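Local coordinates for protein Bd3460 (Bdellovibrio bacteriovorus, PDB 5CEC) that probably acts as an ankyrin-repeat immunity protein, binding the predatory endopeptidase Bd3459 so that the predator is protected from its own enzyme during invasion of prey, at residues B[77-80]-B[81-85]; B[98-101]-B[102-106]; B[109-112]-B[113-117]. One frame throughout, in Å; residues are numbered along the deposited sequence.

Contact 1: B[77-80]-B[81-85]; sequences DIVK and FLLSK. With SO4 (sulfate ion), chain H.
Ile78 and Leu82, one turn apart on helix 76-84, lie side by side on its buried flank, CG2 of Ile78 4.0 Å from CD1 of Leu82. Val79 and Leu83 repeat the pattern next to them, with Val79 CG1 3.9 Å from Leu83 CD1. Val79 turns CG1 anti to its backbone N (chi1 167°), and this points the methyl along the helix at the leucine. Leu83 CG also rests 3.2 Å from Val79 O. That same Val79 O accepts the backbone bond from Leu83 N at 2.9 Å. Helix 76-84 is the second helix of an ankyrin helix-turn-helix, within the predicted repeat 62-94. Its packed flank meets Ala70 of helix 66-72 through Ile78 and Val79, while Phe81 leans on Val45 and Val49 of helix 42-49. The other side is looser. Asp77, Lys80 and Ser84 are exposed, and the extended Lys80 chain carries its amine away from 81-85. Ser84 turns back on the helix, its OG giving a hydrogen bond of 2.6 Å to Phe81 O near the C-terminal end. At the opposite end a sulfate, probably from the crystallisation liquor, accepts from the backbone: Asp77 N reaches its O3 at 2.8 Å, with an N-H...O angle of 170°. Leu76 N and Lys154 NZ of the Bd3459 chain also bond to this anion.

Contact 2: B[98-101]-B[102-106]; sequences TALA and FAVTN
Residues 98-106 run without a break through the short helix 99-105 and the residue at either end of it; this helix is the first of the pair in the predicted ankyrin repeat 95-127. Phe102 N bonds to Thr98 O at 2.9 Å, and the ladder continues from Ala103 N to Ala99 O and from Val104 N to Leu100 O. Thr98 is the N-cap, although its OG1 receives Ala101 N in only a weak bond of 3.4 Å. Among the side chains, Leu100 and Val104 cross at an angle, CD1 of the leucine 4.1 Å from CG2 of the valine, and both also touch Leu134 of helix 134-141. Phe102 leaves on another side; its ring has Ala99 CA at the edge and packs against Met68 and Met72 of helix 66-72 and Arg392 of the Bd3459 chain. The small Ala103 faces Val111 of helix 109-117. At the C-terminal end Asn106 doubles back, its ND2 giving a bond of 3.0 Å to Phe102 O, which also accepts from Asn106 N. The carbonyl oxygen of Ala101 is likewise gripped twice, from opposite faces of its plane: by Thr105 N at 2.9 Å and, with the threonine's own chi1 at 59°, by Thr105 OG1 at 2.8 Å.

Contact 3: B[109-112]-B[113-117]; sequences YDVA and EELIK
Successive turns of helix 109-117 meet here in a local, intrahelical contact between Tyr109-Ala112 and Glu113-Lys117. The helix is the second of the pair in the predicted ankyrin repeat 95-127; it touches helices 76-84 and 143-152 and packs against helix 99-105. Its backbone ladder is regular: Glu113 N donates to Tyr109 O at 2.9 Å, Glu114 N to Asp110 O, Leu115 N to Val111 O at 2.8 Å and Ile116 N to Ala112 O. On the buried side, Val111 and Leu115 lie alongside each other, pointing the same way, with Val111 CG1 3.8 Å from Leu115 CD1. A chi1 of 169° at Val111 places CG1 beside the carbonyl carbon, on the leucine's side. Ala112, small and buried, allows a close approach by Leu100 and Val104 of helix 99-105. Glu113 lays its CG 3.4 Å from Tyr109 O, and the bend at chi2 (-66°) then turns the carboxylate to helix 143-152, where OE2 bonds to Thr145 OG1 and OE1 to Ser148 OG. Both oxygens are thus satisfied and the rotation of the group is probably fixed. Glu114 turns the other way, toward Lys80 and Leu83 of helix 76-84. Tyr109 packs on Thr145 and on Ser345 of the Bd3459 chain. Further along, Ile116 sets its CG1 3.3 Å from Ala112 O, beside the backbone bond that this oxygen receives from Ile116 N.

How the contacts relate
Contact 3 touches both others, whereas contacts 1 and 2 stay about 7 Å apart at their nearest atoms. Its centre lies 9 Å from that of contact 2, the preceding helix of the same predicted repeat; there Leu100 CA approaches Leu115 CD1 and Ala103 CB approaches Val111 CG1, both at 3.7 Å. Toward contact 1, 12 Å away between centres, Val79 CG2 meets Val111 CG1 at 3.9 Å, and Lys80 CG lies 3.5 Å from Glu114 OE2, joining neighbouring repeats. Bd3459 touches contact 2 through Phe102 and Asn106 and contact 3 through Tyr109; at contact 1 it shares the sulfate instead.

Contact 1: B[77-80]-B[81-85]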
loop_
_atom_site.group_PDB
_atom_site.type_symbol
_atom_site.label_atom_id
_atom_site.label_comp_id
_atom_site.label_asym_id
_atom_site.label_seq_id
_atom_site.Cartn_x
_atom_site.Cartn_y
_atom_site.Cartn_z
ATOM N N ASP B 77 7.240 -14.074 3.810
ATOM C CA ASP B 77 6.989 -15.506 4.046
ATOM C C ASP B 77 7.388 -16.351 2.847
ATOM O O ASP B 77 7.973 -17.422 3.003
ATOM C CB ASP B 77 5.524 -15.750 4.438
ATOM C CG ASP B 77 5.239 -15.373 5.890
ATOM O OD1 ASP B 77 6.173 -14.938 6.595
ATOM O OD2 ASP B 77 4.081 -15.518 6.337
ATOM N N ILE B 78 7.114 -15.871 1.639
ATOM C CA ILE B 78 7.486 -16.619 0.439
ATOM C C ILE B 78 9.008 -16.631 0.276
ATOM O O ILE B 78 9.591 -17.675 -0.022
ATOM C CB ILE B 78 6.783 -16.089 -0.809
ATOM C CG1 ILE B 78 5.268 -16.307 -0.698
ATOM C CG2 ILE B 78 7.352 -16.752 -2.058
ATOM C CD1 ILE B 78 4.458 -15.642 -1.799
ATOM N N VAL B 79 9.669 -15.512 0.540
ATOM C CA VAL B 79 11.134 -15.480 0.495
ATOM C C VAL B 79 11.694 -16.488 1.497
ATOM O O VAL B 79 12.586 -17.235 1.159
ATOM C CB VAL B 79 11.674 -14.065 0.763
ATOM C CG1 VAL B 79 13.174 -14.044 1.040
ATOM C CG2 VAL B 79 11.374 -13.202 -0.433
ATOM N N LYS B 80 11.156 -16.518 2.715
ATOM C CA LYS B 80 11.665 -17.447 3.720
ATOM C C LYS B 80 11.494 -18.898 3.274
ATOM O O LYS B 80 12.398 -19.732 3.467
ATOM C CB LYS B 80 10.963 -17.222 5.060
ATOM C CG LYS B 80 11.365 -15.963 5.799
ATOM C CD LYS B 80 10.559 -15.812 7.091
ATOM C CE LYS B 80 11.123 -14.742 8.013
ATOM N NZ LYS B 80 10.455 -14.775 9.355
ATOM N N PHE B 81 10.336 -19.200 2.683
ATOM C CA PHE B 81 10.070 -20.532 2.154
ATOM C C PHE B 81 11.081 -20.923 1.068
ATOM O O PHE B 81 11.669 -22.016 1.082
ATOM C CB PHE B 81 8.631 -20.634 1.622
ATOM C CG PHE B 81 8.340 -21.923 0.905
ATOM C CD1 PHE B 81 8.227 -23.114 1.619
ATOM C CD2 PHE B 81 8.226 -21.966 -0.488
ATOM C CE1 PHE B 81 7.983 -24.308 0.962
ATOM C CE2 PHE B 81 7.983 -23.173 -1.151
ATOM C CZ PHE B 81 7.855 -24.341 -0.423
ATOM N N LEU B 82 11.344 -20.013 0.146
ATOM C CA LEU B 82 12.321 -20.284 -0.907
ATOM C C LEU B 82 13.752 -20.394 -0.380
ATOM O O LEU B 82 14.520 -21.246 -0.842
ATOM C CB LEU B 82 12.254 -19.218 -1.985
ATOM C CG LEU B 82 10.940 -19.204 -2.774
ATOM C CD1 LEU B 82 10.844 -17.983 -3.684
ATOM C CD2 LEU B 82 10.699 -20.485 -3.569
ATOM N N LEU B 83 14.116 -19.582 0.611
ATOM C CA LEU B 83 15.432 -19.721 1.246
ATOM C C LEU B 83 15.595 -21.103 1.895
ATOM O O LEU B 83 16.692 -21.689 1.856
ATOM C CB LEU B 83 15.669 -18.615 2.296
ATOM C CG LEU B 83 15.762 -17.197 1.758
ATOM C CD1 LEU B 83 15.867 -16.207 2.882
ATOM C CD2 LEU B 83 16.951 -17.054 0.867
ATOM N N SER B 84 14.519 -21.649 2.440
ATOM C CA SER B 84 14.571 -22.991 3.039
ATOM C C SER B 84 14.814 -24.084 1.995
ATOM O O SER B 84 15.265 -25.164 2.346
ATOM C CB SER B 84 13.298 -23.272 3.838
ATOM O OG SER B 84 12.220 -23.718 3.022
ATOM N N LYS B 85 14.517 -23.803 0.722
ATOM C CA LYS B 85 14.834 -24.702 -0.389
ATOM C C LYS B 85 16.237 -24.478 -0.958
ATOM O O LYS B 85 16.618 -25.134 -1.926
ATOM C CB LYS B 85 13.794 -24.559 -1.505
ATOM C CG LYS B 85 12.350 -24.816 -1.067
ATOM C CD LYS B 85 12.141 -26.253 -0.590
ATOM C CE LYS B 85 10.710 -26.522 -0.142
ATOM N NZ LYS B 85 10.598 -27.804 0.610
HETATM S S SO4 H . 4.689 -11.050 4.354
HETATM O O1 SO4 H . 5.121 -10.833 5.768
HETATM O O2 SO4 H . 5.446 -10.163 3.428
HETATM O O3 SO4 H . 4.910 -12.454 3.993
HETATM O O4 SO4 H . 3.226 -10.747 4.323
#

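Contact 2: B[98-101]-B[102-106]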
loop_
_atom_site.group_PDB
_atom_site.type_symbol
_atom_site.label_atom_id
_atom_site.label_comp_id
_atom_site.label_asym_id
_atom_site.label_seq_id
_atom_site.Cartn_x
_atom_site.Cartn_y
_atom_site.Cartn_z
ATOM N N THR B 98 19.898 -8.831 -8.750
ATOM C CA THR B 98 19.635 -9.994 -7.912
ATOM C C THR B 98 18.359 -9.744 -7.096
ATOM O O THR B 98 17.804 -8.606 -7.069
ATOM C CB THR B 98 20.756 -10.272 -6.919
ATOM O OG1 THR B 98 20.794 -9.200 -5.976
ATOM C CG2 THR B 98 22.123 -10.428 -7.614
ATOM N N ALA B 99 17.855 -10.791 -6.462
ATOM C CA ALA B 99 16.712 -10.666 -5.565
ATOM C C ALA B 99 16.878 -9.560 -4.531
ATOM O O ALA B 99 15.923 -8.830 -4.253
ATOM C CB ALA B 99 16.388 -11.982 -4.851
ATOM N N LEU B 100 18.084 -9.430 -3.976
ATOM C CA LEU B 100 18.318 -8.386 -2.984
ATOM C C LEU B 100 18.160 -7.006 -3.613
ATOM O O LEU B 100 17.585 -6.094 -2.980
ATOM C CB LEU B 100 19.696 -8.560 -2.340
ATOM C CG LEU B 100 20.077 -7.480 -1.324
ATOM C CD1 LEU B 100 19.051 -7.317 -0.194
ATOM C CD2 LEU B 100 21.447 -7.793 -0.733
ATOM N N ALA B 101 18.669 -6.823 -4.822
ATOM C CA ALA B 101 18.414 -5.564 -5.530
ATOM C C ALA B 101 16.950 -5.320 -5.775
ATOM O O ALA B 101 16.501 -4.194 -5.564
ATOM C CB ALA B 101 19.186 -5.507 -6.826
ATOM N N PHE B 102 16.198 -6.321 -6.162
ATOM C CA PHE B 102 14.739 -6.169 -6.300
ATOM C C PHE B 102 14.092 -5.715 -5.007
ATOM O O PHE B 102 13.237 -4.832 -5.021
ATOM C CB PHE B 102 14.079 -7.451 -6.791
ATOM C CG PHE B 102 14.114 -7.619 -8.267
ATOM C CD1 PHE B 102 13.198 -6.943 -9.037
ATOM C CD2 PHE B 102 15.057 -8.431 -8.916
ATOM C CE1 PHE B 102 13.204 -7.045 -10.410
ATOM C CE2 PHE B 102 15.026 -8.557 -10.306
ATOM C CZ PHE B 102 14.095 -7.862 -11.036
ATOM N N ALA B 103 14.511 -6.296 -3.887
ATOM C CA ALA B 103 13.910 -5.958 -2.601
ATOM C C ALA B 103 14.206 -4.504 -2.252
ATOM O O ALA B 103 13.297 -3.740 -1.929
ATOM C CB ALA B 103 14.428 -6.875 -1.513
ATOM N N VAL B 104 15.476 -4.115 -2.281
ATOM C CA VAL B 104 15.848 -2.748 -1.913
ATOM C C VAL B 104 15.160 -1.748 -2.813
ATOM O O VAL B 104 14.557 -0.761 -2.340
ATOM C CB VAL B 104 17.383 -2.596 -1.914
ATOM C CG1 VAL B 104 17.795 -1.141 -1.880
ATOM C CG2 VAL B 104 17.933 -3.373 -0.718
ATOM N N THR B 105 15.217 -1.969 -4.124
ATOM C CA THR B 105 14.687 -0.979 -5.056
ATOM C C THR B 105 13.167 -0.877 -5.031
ATOM O O THR B 105 12.631 0.153 -5.435
ATOM C CB THR B 105 15.135 -1.235 -6.500
ATOM O OG1 THR B 105 14.697 -2.519 -6.906
ATOM C CG2 THR B 105 16.658 -1.121 -6.650
ATOM N N ASN B 106 12.479 -1.906 -4.554
ATOM C CA ASN B 106 11.036 -1.855 -4.368
ATOM C C ASN B 106 10.610 -1.599 -2.931
ATOM O O ASN B 106 9.446 -1.787 -2.603
ATOM C CB ASN B 106 10.393 -3.123 -4.942
ATOM C CG ASN B 106 10.359 -3.120 -6.467
ATOM O OD1 ASN B 106 9.408 -2.581 -7.082
ATOM N ND2 ASN B 106 11.378 -3.708 -7.097
#

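Contact 3: B[109-112]-B[113-117]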
loop_
_atom_site.group_PDB
_atom_site.type_symbol
_atom_site.label_atom_id
_atom_site.label_comp_id
_atom_site.label_asym_id
_atom_site.label_seq_id
_atom_site.Cartn_x
_atom_site.Cartn_y
_atom_site.Cartn_z
ATOM N N TYR B 109 12.193 -3.646 2.500
ATOM C CA TYR B 109 13.358 -3.651 3.363
ATOM C C TYR B 109 13.336 -4.745 4.421
ATOM O O TYR B 109 14.397 -5.197 4.830
ATOM C CB TYR B 109 13.559 -2.261 3.963
ATOM C CG TYR B 109 14.197 -1.331 2.951
ATOM C CD1 TYR B 109 15.543 -1.457 2.627
ATOM C CD2 TYR B 109 13.459 -0.350 2.266
ATOM C CE1 TYR B 109 16.157 -0.642 1.695
ATOM C CE2 TYR B 109 14.061 0.467 1.319
ATOM C CZ TYR B 109 15.408 0.331 1.039
ATOM O OH TYR B 109 16.054 1.138 0.141
ATOM N N ASP B 110 12.155 -5.219 4.804
ATOM C CA ASP B 110 12.090 -6.464 5.584
ATOM C C ASP B 110 12.693 -7.661 4.829
ATOM O O ASP B 110 13.458 -8.470 5.389
ATOM C CB ASP B 110 10.646 -6.768 6.034
ATOM C CG ASP B 110 9.583 -6.825 4.831
ATOM O OD1 ASP B 110 9.812 -6.332 3.647
ATOM O OD2 ASP B 110 8.491 -7.386 5.109
ATOM N N VAL B 111 12.358 -7.756 3.550
ATOM C CA VAL B 111 12.901 -8.788 2.699
ATOM C C VAL B 111 14.407 -8.589 2.539
ATOM O O VAL B 111 15.199 -9.548 2.610
ATOM C CB VAL B 111 12.194 -8.834 1.330
ATOM C CG1 VAL B 111 12.954 -9.741 0.380
ATOM C CG2 VAL B 111 10.755 -9.314 1.474
ATOM N N ALA B 112 14.815 -7.351 2.333
ATOM C CA ALA B 112 16.242 -7.067 2.150
ATOM C C ALA B 112 17.007 -7.555 3.396
ATOM O O ALA B 112 18.067 -8.201 3.262
ATOM C CB ALA B 112 16.487 -5.576 1.940
ATOM N N GLU B 113 16.502 -7.236 4.595
ATOM C CA GLU B 113 17.158 -7.697 5.811
ATOM C C GLU B 113 17.264 -9.198 5.879
ATOM O O GLU B 113 18.317 -9.715 6.268
ATOM C CB GLU B 113 16.491 -7.151 7.077
ATOM C CG GLU B 113 16.682 -5.652 7.246
ATOM C CD GLU B 113 18.126 -5.308 7.490
ATOM O OE1 GLU B 113 18.647 -5.642 8.573
ATOM O OE2 GLU B 113 18.757 -4.785 6.562
ATOM N N GLU B 114 16.186 -9.884 5.508
ATOM C CA GLU B 114 16.163 -11.338 5.487
ATOM C C GLU B 114 17.232 -11.865 4.551
ATOM O O GLU B 114 17.933 -12.807 4.887
ATOM C CB GLU B 114 14.776 -11.840 5.076
ATOM C CG GLU B 114 14.587 -13.349 5.157
ATOM C CD GLU B 114 14.490 -13.901 6.572
ATOM O OE1 GLU B 114 14.237 -13.136 7.530
ATOM O OE2 GLU B 114 14.664 -15.126 6.710
ATOM N N LEU B 115 17.321 -11.298 3.351
ATOM C CA LEU B 115 18.274 -11.757 2.339
ATOM C C LEU B 115 19.713 -11.519 2.770
ATOM O O LEU B 115 20.581 -12.402 2.622
ATOM C CB LEU B 115 17.995 -11.130 0.973
ATOM C CG LEU B 115 16.735 -11.656 0.284
ATOM C CD1 LEU B 115 16.401 -10.762 -0.885
ATOM C CD2 LEU B 115 16.880 -13.085 -0.202
ATOM N N ILE B 116 19.969 -10.362 3.369
ATOM C CA ILE B 116 21.333 -10.079 3.866
ATOM C C ILE B 116 21.741 -11.068 4.991
ATOM O O ILE B 116 22.844 -11.589 4.963
ATOM C CB ILE B 116 21.441 -8.600 4.332
ATOM C CG1 ILE B 116 21.276 -7.662 3.126
ATOM C CG2 ILE B 116 22.776 -8.318 5.022
ATOM C CD1 ILE B 116 21.063 -6.211 3.485
ATOM N N LYS B 117 20.847 -11.327 5.944
ATOM C CA LYS B 117 21.087 -12.323 6.982
ATOM C C LYS B 117 21.275 -13.733 6.438
ATOM O O LYS B 117 21.956 -14.551 7.048
ATOM C CB LYS B 117 19.940 -12.327 8.017
ATOM C CG LYS B 117 19.928 -11.078 8.877
ATOM C CD LYS B 117 18.804 -11.020 9.905
ATOM C CE LYS B 117 17.446 -11.441 9.360
ATOM N NZ LYS B 117 16.331 -11.006 10.248
#